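Local coordinates for polysaccharide Lyase Family 6 (Bacteroides cellulosilyticus, PDB 6QPS), which probably degrades alginate by lyase cleavage, with specificity for mannuronic acid, and carries a bound calcium ion on a right-handed parallel beta-helix, at residues N275-N280 with H300-N305; I296-T301 with V342-I347; K366-V371 with D391-G396. One frame throughout, in Å; residues are numbered along the deposited sequence.

Contact 1 (N275-N280 with H300-N305); sequences NVIESN and HTVYDN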
loop_
_atom_site.group_PDB
_atom_site.type_symbol
_atom_site.label_atom_id
_atom_site.label_comp_id
_atom_site.label_asym_id
_atom_site.label_seq_id
_atom_site.Cartn_x
_atom_site.Cartn_y
_atom_site.Cartn_z
ATOM N N ASN A 275 -8.490 -5.130 -10.239
ATOM C CA ASN A 275 -8.193 -4.985 -8.822
ATOM C C ASN A 275 -9.476 -4.837 -8.024
ATOM O O ASN A 275 -10.448 -4.242 -8.490
ATOM C CB ASN A 275 -7.226 -3.821 -8.634
ATOM C CG ASN A 275 -5.859 -4.142 -9.247
ATOM O OD1 ASN A 275 -5.202 -5.123 -8.850
ATOM N ND2 ASN A 275 -5.447 -3.389 -10.261
ATOM N N VAL A 276 -9.502 -5.454 -6.843
ATOM C CA VAL A 276 -10.679 -5.530 -5.986
ATOM C C VAL A 276 -10.409 -4.677 -4.748
ATOM O O VAL A 276 -9.463 -4.950 -3.996
ATOM C CB VAL A 276 -11.016 -6.993 -5.654
ATOM C CG1 VAL A 276 -12.195 -7.068 -4.685
ATOM C CG2 VAL A 276 -11.316 -7.811 -6.937
ATOM N N ILE A 277 -11.234 -3.644 -4.550
ATOM C CA ILE A 277 -11.013 -2.587 -3.559
ATOM C C ILE A 277 -12.233 -2.586 -2.643
ATOM O O ILE A 277 -13.281 -2.031 -3.004
ATOM C CB ILE A 277 -10.837 -1.225 -4.247
ATOM C CG1 ILE A 277 -9.864 -1.287 -5.446
ATOM C CG2 ILE A 277 -10.380 -0.198 -3.258
ATOM C CD1 ILE A 277 -8.453 -1.679 -5.111
ATOM N N GLU A 278 -12.106 -3.172 -1.449
ATOM C CA GLU A 278 -13.247 -3.447 -0.572
ATOM C C GLU A 278 -13.056 -2.860 0.821
ATOM O O GLU A 278 -12.090 -3.174 1.516
ATOM C CB GLU A 278 -13.458 -4.974 -0.420
ATOM C CG GLU A 278 -13.983 -5.680 -1.668
ATOM C CD GLU A 278 -13.916 -7.194 -1.574
ATOM O OE1 GLU A 278 -13.041 -7.724 -0.856
ATOM O OE2 GLU A 278 -14.727 -7.885 -2.249
ATOM N N SER A 279 -14.015 -2.063 1.248
ATOM C CA SER A 279 -14.199 -1.722 2.662
ATOM C C SER A 279 -13.024 -0.972 3.263
ATOM O O SER A 279 -12.776 -1.082 4.464
ATOM C CB SER A 279 -14.530 -2.946 3.528
ATOM O OG SER A 279 -15.654 -3.670 3.018
ATOM N N ASN A 280 -12.311 -0.187 2.455
ATOM C CA ASN A 280 -11.273 0.696 2.981
ATOM C C ASN A 280 -11.901 1.970 3.533
ATOM O O ASN A 280 -13.025 2.326 3.180
ATOM C CB ASN A 280 -10.263 1.033 1.882
ATOM C CG ASN A 280 -9.570 -0.212 1.340
ATOM O OD1 ASN A 280 -8.641 -0.740 1.941
ATOM N ND2 ASN A 280 -10.058 -0.724 0.221
ATOM N N HIS A 300 -11.974 -3.259 -12.543
ATOM C CA HIS A 300 -11.930 -3.202 -11.082
ATOM C C HIS A 300 -13.326 -3.247 -10.473
ATOM O O HIS A 300 -14.320 -2.832 -11.086
ATOM C CB HIS A 300 -11.238 -1.917 -10.597
ATOM C CG HIS A 300 -10.028 -1.536 -11.399
ATOM N ND1 HIS A 300 -8.877 -2.305 -11.460
ATOM C CD2 HIS A 300 -9.814 -0.460 -12.190
ATOM C CE1 HIS A 300 -8.008 -1.694 -12.253
ATOM N NE2 HIS A 300 -8.550 -0.574 -12.695
ATOM N N THR A 301 -13.389 -3.746 -9.240
ATOM C CA THR A 301 -14.605 -3.728 -8.425
ATOM C C THR A 301 -14.310 -2.944 -7.148
ATOM O O THR A 301 -13.374 -3.282 -6.418
ATOM C CB THR A 301 -15.084 -5.153 -8.137
ATOM O OG1 THR A 301 -15.305 -5.844 -9.382
ATOM C CG2 THR A 301 -16.397 -5.125 -7.363
ATOM N N VAL A 302 -15.083 -1.883 -6.904
ATOM C CA VAL A 302 -14.815 -0.894 -5.853
ATOM C C VAL A 302 -16.073 -0.808 -4.989
ATOM O O VAL A 302 -17.076 -0.201 -5.398
ATOM C CB VAL A 302 -14.479 0.466 -6.470
ATOM C CG1 VAL A 302 -14.201 1.490 -5.399
ATOM C CG2 VAL A 302 -13.312 0.361 -7.456
ATOM N N TYR A 303 -16.031 -1.432 -3.805
ATOM C CA TYR A 303 -17.207 -1.684 -2.980
ATOM C C TYR A 303 -16.977 -1.336 -1.516
ATOM O O TYR A 303 -15.970 -1.733 -0.933
ATOM C CB TYR A 303 -17.543 -3.187 -3.102
ATOM C CG TYR A 303 -18.559 -3.722 -2.119
ATOM C CD1 TYR A 303 -19.848 -3.226 -2.128
ATOM C CD2 TYR A 303 -18.236 -4.732 -1.201
ATOM C CE1 TYR A 303 -20.792 -3.690 -1.237
ATOM C CE2 TYR A 303 -19.185 -5.227 -0.332
ATOM C CZ TYR A 303 -20.466 -4.699 -0.352
ATOM O OH TYR A 303 -21.439 -5.156 0.515
ATOM N N ASP A 304 -17.947 -0.651 -0.902
ATOM C CA ASP A 304 -18.002 -0.462 0.556
ATOM C C ASP A 304 -16.873 0.404 1.113
ATOM O O ASP A 304 -16.561 0.303 2.297
ATOM C CB ASP A 304 -18.096 -1.828 1.275
ATOM C CG ASP A 304 -18.524 -1.724 2.738
ATOM O OD1 ASP A 304 -19.468 -0.954 3.010
ATOM O OD2 ASP A 304 -17.924 -2.437 3.570
ATOM N N ASN A 305 -16.256 1.261 0.300
ATOM C CA ASN A 305 -15.223 2.162 0.787
ATOM C C ASN A 305 -15.854 3.433 1.329
ATOM O O ASN A 305 -16.893 3.880 0.852
ATOM C CB ASN A 305 -14.227 2.475 -0.327
ATOM C CG ASN A 305 -13.587 1.206 -0.893
ATOM O OD1 ASN A 305 -12.651 0.666 -0.323
ATOM N ND2 ASN A 305 -14.123 0.717 -2.021
#
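Asn305 and Asn280 lie side by side on adjacent coils of a parallel beta-helix, just past strands 276-278 and 301-303, whose axes come within 4.9 Å and run in the same direction. Followed outward, Asn305 begins with CB, 3.7 Å from Asn280 O. Its CG stands beside its own backbone N (chi1 -57°), which turns the amide across toward 275-280. OD1 takes two donors: Asn280 N at 2.9 Å, arriving from above the carbonyl plane, and Asn280 ND2 at 3.0 Å, nearly along the C=O axis. The two amides are almost coplanar, 1° apart, so the N-H of Asn280 ND2 lies near the plane that holds OD1. Asn305 ND2 donates to Ile277 O at 3.0 Å from above that carbonyl's plane, leaving the straighter approach to Tyr303 N. Asparagine suits the place because a single flat group both gives and receives. The pattern repeats a coil earlier, where Asn280 ND2 also reaches Leu255 O and its OD1 pairs with Asn258 ND2: an asparagine stack of the kind known from parallel beta-helices.

At the other end His300 ND1 accepts Asn275 N at 3.1 Å within the ring plane, while NE2 serves Ile296 O. The Asn275 amide lies alongside this ring but spends its polar atoms on Asn253 and Ser250. Where both chains leave the strands with positive phi, Ser279 OG donates to the anti lone pair of Asp304 OD2 at 2.6 Å. Between these ends Ile277 and Val302 point to one face and Val276, Glu278, Thr301 and Tyr303 to the other. Asn305 thus adds a second donor to a strand carbonyl and, like His300, gives a buried backbone amide an acceptor; left unpaired, those two amides would probably cost the fold stability.

Contact 2 (I296-T301 with V342-I347); sequences INQGHT and VENVDI
From Asn297 opposite Val342 to Thr301 opposite Asp346 the backbones run alongside in step, pairing as parallel strands at the last of these; Gly299 N donates to Glu343 O at 2.9 Å and Asp346 N to His300 O at 3.1 Å. Gly299 has a positive phi (87°), a shape a residue without a side chain adopts readily, and its CA rests against Asn344 O.

Among the side chains, Val342 sends CG2 to Ile296 CA at 3.6 Å, an aliphatic branch well fitted to a buried spot beside backbone. Val345 CG2 meets His300 CD2 obliquely at 3.9 Å. The imidazole is held from another quarter as well: NE2 donates to Ile296 O at 2.9 Å close to the ring plane, while Gln298 O lies over one face, offset toward the rim. Gln298 has CG between its backbone N and carbonyl carbon (chi1 62°), which lets the chain run out beside Glu343 in the same direction; Gln298 CB is 3.1 Å from Glu343 O. The amide and carboxylate at their ends are steeply turned, 68° apart, and each looks to another partner: Gln298 OE1 to Arg324, Glu343 OE1 to Arg369. Thr301 and Asp346 instead cross at a slant, the Thr301 methyl CG2 4.2 Å from Asp346 OD2, while OD1 forms a salt bridge to Arg372.

The chemistry is therefore layered: valines and the imidazole ring fill the buried side, whereas the acids, set where the chain is less enclosed, probably have their charge balanced by arginines of the following coil.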
loop_
_atom_site.group_PDB
_atom_site.type_symbol
_atom_site.label_atom_id
_atom_site.label_comp_id
_atom_site.label_asym_id
_atom_site.label_seq_id
_atom_site.Cartn_x
_atom_site.Cartn_y
_atom_site.Cartn_z
ATOM N N ILE A 296 -7.729 4.282 -13.119
ATOM C CA ILE A 296 -7.217 4.156 -14.482
ATOM C C ILE A 296 -7.338 2.650 -14.772
ATOM O O ILE A 296 -7.482 1.838 -13.854
ATOM C CB ILE A 296 -5.743 4.653 -14.554
ATOM C CG1 ILE A 296 -5.656 6.104 -14.054
ATOM C CG2 ILE A 296 -5.114 4.539 -15.947
ATOM C CD1 ILE A 296 -4.313 6.443 -13.465
ATOM N N ASN A 297 -7.339 2.265 -16.060
ATOM C CA ASN A 297 -7.378 0.848 -16.460
ATOM C C ASN A 297 -8.731 0.173 -16.207
ATOM O O ASN A 297 -9.717 0.839 -15.895
ATOM C CB ASN A 297 -6.243 0.050 -15.806
ATOM C CG ASN A 297 -4.944 0.821 -15.741
ATOM O OD1 ASN A 297 -4.258 0.941 -16.723
ATOM N ND2 ASN A 297 -4.628 1.380 -14.580
ATOM N N GLN A 298 -8.816 -1.143 -16.414
ATOM C CA GLN A 298 -10.126 -1.767 -16.525
ATOM C C GLN A 298 -10.397 -2.843 -15.488
ATOM O O GLN A 298 -9.491 -3.424 -14.893
ATOM C CB GLN A 298 -10.371 -2.313 -17.940
ATOM C CG GLN A 298 -9.443 -3.392 -18.403
ATOM C CD GLN A 298 -9.787 -3.917 -19.817
ATOM O OE1 GLN A 298 -10.194 -5.048 -19.962
ATOM N NE2 GLN A 298 -9.594 -3.095 -20.833
ATOM N N GLY A 299 -11.684 -3.134 -15.332
ATOM C CA GLY A 299 -12.106 -4.365 -14.711
ATOM C C GLY A 299 -12.226 -4.371 -13.209
ATOM O O GLY A 299 -12.575 -5.419 -12.646
ATOM N N HIS A 300 -11.974 -3.259 -12.543
ATOM C CA HIS A 300 -11.930 -3.202 -11.082
ATOM C C HIS A 300 -13.326 -3.247 -10.473
ATOM O O HIS A 300 -14.320 -2.832 -11.086
ATOM C CB HIS A 300 -11.238 -1.917 -10.597
ATOM C CG HIS A 300 -10.028 -1.536 -11.399
ATOM N ND1 HIS A 300 -8.877 -2.305 -11.460
ATOM C CD2 HIS A 300 -9.814 -0.460 -12.190
ATOM C CE1 HIS A 300 -8.008 -1.694 -12.253
ATOM N NE2 HIS A 300 -8.550 -0.574 -12.695
ATOM N N THR A 301 -13.389 -3.746 -9.240
ATOM C CA THR A 301 -14.605 -3.728 -8.425
ATOM C C THR A 301 -14.310 -2.944 -7.148
ATOM O O THR A 301 -13.374 -3.282 -6.418
ATOM C CB THR A 301 -15.084 -5.153 -8.137
ATOM O OG1 THR A 301 -15.305 -5.844 -9.382
ATOM C CG2 THR A 301 -16.397 -5.125 -7.363
ATOM N N VAL A 342 -10.262 3.492 -18.935
ATOM C CA VAL A 342 -11.108 2.931 -17.897
ATOM C C VAL A 342 -12.306 2.260 -18.557
ATOM O O VAL A 342 -13.082 2.911 -19.261
ATOM C CB VAL A 342 -11.562 4.004 -16.901
ATOM C CG1 VAL A 342 -12.584 3.419 -15.933
ATOM C CG2 VAL A 342 -10.368 4.593 -16.138
ATOM N N GLU A 343 -12.485 0.965 -18.311
ATOM C CA GLU A 343 -13.708 0.306 -18.761
ATOM C C GLU A 343 -14.076 -0.804 -17.788
ATOM O O GLU A 343 -13.208 -1.398 -17.138
ATOM C CB GLU A 343 -13.749 -0.188 -20.219
ATOM C CG GLU A 343 -12.510 -0.675 -20.817
ATOM C CD GLU A 343 -12.650 -0.942 -22.330
ATOM O OE1 GLU A 343 -13.774 -1.114 -22.843
ATOM O OE2 GLU A 343 -11.625 -0.990 -23.026
ATOM N N ASN A 344 -15.371 -1.084 -17.709
ATOM C CA ASN A 344 -15.896 -2.242 -16.976
ATOM C C ASN A 344 -15.547 -2.177 -15.494
ATOM O O ASN A 344 -15.030 -3.132 -14.913
ATOM C CB ASN A 344 -15.431 -3.563 -17.597
ATOM C CG ASN A 344 -15.537 -3.556 -19.098
ATOM O OD1 ASN A 344 -16.556 -3.148 -19.680
ATOM N ND2 ASN A 344 -14.494 -4.024 -19.761
ATOM N N VAL A 345 -15.835 -1.036 -14.879
ATOM C CA VAL A 345 -15.523 -0.783 -13.478
ATOM C C VAL A 345 -16.841 -0.602 -12.728
ATOM O O VAL A 345 -17.693 0.201 -13.138
ATOM C CB VAL A 345 -14.617 0.458 -13.307
ATOM C CG1 VAL A 345 -14.443 0.810 -11.837
ATOM C CG2 VAL A 345 -13.238 0.233 -13.952
ATOM N N ASP A 346 -17.023 -1.371 -11.649
ATOM C CA ASP A 346 -18.207 -1.306 -10.800
ATOM C C ASP A 346 -17.862 -0.538 -9.529
ATOM O O ASP A 346 -16.984 -0.962 -8.774
ATOM C CB ASP A 346 -18.632 -2.742 -10.455
ATOM C CG ASP A 346 -19.903 -2.814 -9.625
ATOM O OD1 ASP A 346 -20.769 -1.916 -9.749
ATOM O OD2 ASP A 346 -20.034 -3.777 -8.844
ATOM N N ILE A 347 -18.551 0.584 -9.294
ATOM C CA ILE A 347 -18.336 1.465 -8.144
ATOM C C ILE A 347 -19.648 1.515 -7.369
ATOM O O ILE A 347 -20.559 2.270 -7.726
ATOM C CB ILE A 347 -17.853 2.861 -8.567
ATOM C CG1 ILE A 347 -16.635 2.727 -9.507
ATOM C CG2 ILE A 347 -17.524 3.684 -7.350
ATOM C CD1 ILE A 347 -16.096 4.031 -10.116
#

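Contact 3 (K366-V371 with D391-G396); sequences KMPRNV and DEVLPG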
loop_
_atom_site.group_PDB
_atom_site.type_symbol
_atom_site.label_atom_id
_atom_site.label_comp_id
_atom_site.label_asym_id
_atom_site.label_seq_id
_atom_site.Cartn_x
_atom_site.Cartn_y
_atom_site.Cartn_z
ATOM N N LYS A 366 -9.335 8.406 -24.906
ATOM C CA LYS A 366 -10.069 7.176 -24.600
ATOM C C LYS A 366 -10.962 7.466 -23.403
ATOM O O LYS A 366 -10.514 7.426 -22.256
ATOM C CB LYS A 366 -9.121 6.004 -24.343
ATOM C CG LYS A 366 -8.007 5.845 -25.409
ATOM C CD LYS A 366 -8.521 5.717 -26.830
ATOM C CE LYS A 366 -7.347 5.547 -27.802
ATOM N NZ LYS A 366 -7.810 5.239 -29.182
ATOM N N MET A 367 -12.229 7.801 -23.673
ATOM C CA MET A 367 -13.165 8.123 -22.604
ATOM C C MET A 367 -13.512 6.888 -21.765
ATOM O O MET A 367 -13.480 5.754 -22.259
ATOM C CB MET A 367 -14.464 8.669 -23.210
ATOM C CG MET A 367 -14.305 9.886 -24.111
ATOM S SD MET A 367 -13.639 11.335 -23.264
ATOM C CE MET A 367 -12.007 11.405 -24.000
ATOM N N PRO A 368 -13.874 7.073 -20.498
ATOM C CA PRO A 368 -14.344 5.927 -19.707
ATOM C C PRO A 368 -15.598 5.315 -20.318
ATOM O O PRO A 368 -16.473 6.017 -20.824
ATOM C CB PRO A 368 -14.639 6.516 -18.322
ATOM C CG PRO A 368 -13.977 7.867 -18.306
ATOM C CD PRO A 368 -13.867 8.325 -19.724
ATOM N N ARG A 369 -15.684 3.988 -20.242
ATOM C CA ARG A 369 -16.786 3.223 -20.809
ATOM C C ARG A 369 -17.234 2.184 -19.793
ATOM O O ARG A 369 -16.402 1.567 -19.132
ATOM C CB ARG A 369 -16.350 2.483 -22.102
ATOM C CG ARG A 369 -15.933 3.390 -23.239
ATOM C CD ARG A 369 -15.900 2.622 -24.547
ATOM N NE ARG A 369 -14.972 1.491 -24.529
ATOM C CZ ARG A 369 -14.362 1.022 -25.614
ATOM N NH1 ARG A 369 -14.581 1.592 -26.792
ATOM N NH2 ARG A 369 -13.538 -0.014 -25.533
ATOM N N ASN A 370 -18.540 1.968 -19.689
ATOM C CA ASN A 370 -19.071 0.905 -18.828
ATOM C C ASN A 370 -18.566 1.020 -17.396
ATOM O O ASN A 370 -18.111 0.047 -16.769
ATOM C CB ASN A 370 -18.790 -0.462 -19.434
ATOM C CG ASN A 370 -19.610 -0.689 -20.642
ATOM O OD1 ASN A 370 -20.839 -0.557 -20.571
ATOM N ND2 ASN A 370 -18.974 -0.958 -21.771
ATOM N N VAL A 371 -18.667 2.229 -16.853
ATOM C CA VAL A 371 -18.476 2.474 -15.429
ATOM C C VAL A 371 -19.851 2.569 -14.787
ATOM O O VAL A 371 -20.694 3.362 -15.220
ATOM C CB VAL A 371 -17.689 3.765 -15.184
ATOM C CG1 VAL A 371 -17.462 3.994 -13.692
ATOM C CG2 VAL A 371 -16.363 3.716 -15.906
ATOM N N ASP A 391 -20.494 15.472 -22.599
ATOM C CA ASP A 391 -21.279 14.762 -23.608
ATOM C C ASP A 391 -20.547 13.564 -24.204
ATOM O O ASP A 391 -21.183 12.749 -24.881
ATOM C CB ASP A 391 -21.783 15.706 -24.697
ATOM C CG ASP A 391 -22.430 16.961 -24.121
ATOM O OD1 ASP A 391 -23.171 16.865 -23.110
ATOM O OD2 ASP A 391 -22.202 18.047 -24.688
ATOM N N GLU A 392 -19.240 13.443 -23.985
ATOM C CA GLU A 392 -18.493 12.246 -24.372
ATOM C C GLU A 392 -18.241 11.289 -23.209
ATOM O O GLU A 392 -18.083 10.082 -23.427
ATOM C CB GLU A 392 -17.140 12.654 -24.970
ATOM C CG GLU A 392 -17.255 13.539 -26.182
ATOM C CD GLU A 392 -15.954 14.256 -26.503
ATOM O OE1 GLU A 392 -15.262 13.854 -27.455
ATOM O OE2 GLU A 392 -15.632 15.215 -25.773
ATOM N N VAL A 393 -18.198 11.793 -21.984
ATOM C CA VAL A 393 -17.902 10.980 -20.811
ATOM C C VAL A 393 -19.163 10.389 -20.203
ATOM O O VAL A 393 -19.191 9.221 -19.809
ATOM C CB VAL A 393 -17.137 11.850 -19.792
ATOM C CG1 VAL A 393 -17.119 11.198 -18.435
ATOM C CG2 VAL A 393 -15.738 12.114 -20.294
ATOM N N LEU A 394 -20.227 11.172 -20.084
ATOM C CA LEU A 394 -21.420 10.668 -19.412
ATOM C C LEU A 394 -22.045 9.459 -20.090
ATOM O O LEU A 394 -22.587 8.604 -19.370
ATOM C CB LEU A 394 -22.456 11.787 -19.285
ATOM C CG LEU A 394 -22.097 12.917 -18.325
ATOM C CD1 LEU A 394 -23.188 14.021 -18.474
ATOM C CD2 LEU A 394 -21.984 12.450 -16.904
ATOM N N PRO A 395 -22.061 9.335 -21.419
ATOM C CA PRO A 395 -22.574 8.089 -22.019
ATOM C C PRO A 395 -21.861 6.831 -21.529
ATOM O O PRO A 395 -22.399 5.724 -21.691
ATOM C CB PRO A 395 -22.376 8.306 -23.527
ATOM C CG PRO A 395 -22.379 9.829 -23.691
ATOM C CD PRO A 395 -21.697 10.342 -22.441
ATOM N N GLY A 396 -20.661 6.954 -20.979
ATOM C CA GLY A 396 -19.926 5.815 -20.466
ATOM C C GLY A 396 -20.241 5.448 -19.034
ATOM O O GLY A 396 -19.691 4.454 -18.531
HETATM O O HOH W 1 -17.868 7.238 -22.996
#
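Met367 and Val393 supply the apolar part of this contact. The methionine chain, CG beside its backbone N (chi1 -57°), bends again at its next two torsions and brings SD to 3.7 Å from Val393 CG2, the two side chains crossing at about a right angle. On the way CG passes Glu392 CB and lies 3.8 Å from Glu392 O. A long, flexible thioether suits such a bent path over the helix, and the branched valine offers it a compact buried surface, to which Pro368 CD adds a looser touch. Cut back to an alanine, Met367 would lose CG, SD and CE, which is likely to leave Val393 CG2 and the flank of Glu392 without cover and a gap between loop and helix.

The polar part is carried by backbone and water. Val371 N donates to Gly396 O at 3.0 Å, with an N-H...O angle of 168°. One water bridges the pair by donating to both Pro368 O and Glu392 O, each at 2.9 Å, so a single molecule serves two carbonyls.

A weaker CA-H...O contact joins Gly396 CA to Pro368 O at 3.5 Å. The closeness of the two backbones accounts for the glycine: a CB on Gly396 would point toward the loop and clash with Pro368 O. Gly396 N bonds back to Val393 O in the 3-10 turn.

The loop leading into strand 371-379 is thus packed against the short helix 390-393 and the turn preceding strand 397-405. Phe397 of that strand covers Pro368 and Val371, and Gln419 takes Leu394 O.

The three contacts follow one another along the beta-helix. Contacts 1 and 2 have centres 11 Å apart and share His300 and Thr301; Val302 N probably bonds to Asp346 O (2.8 Å). Contacts 2 and 3, with centres 12 Å apart, meet through the salt bridge from Arg369 NH2 to Glu343 OE1 (2.9 Å) and through Val342 against Val371. Contacts 1 and 3 do not touch. Calcium is held by Asn210, Glu213, Glu242 and Glu244; in contact 2 the Ile296 side chain is about 7 Å from that of Glu244 and about 11 Å from the ion, and in contact 1 the Asn275 side chain is about 11 Å from that of Glu244. Contact 3 is remote.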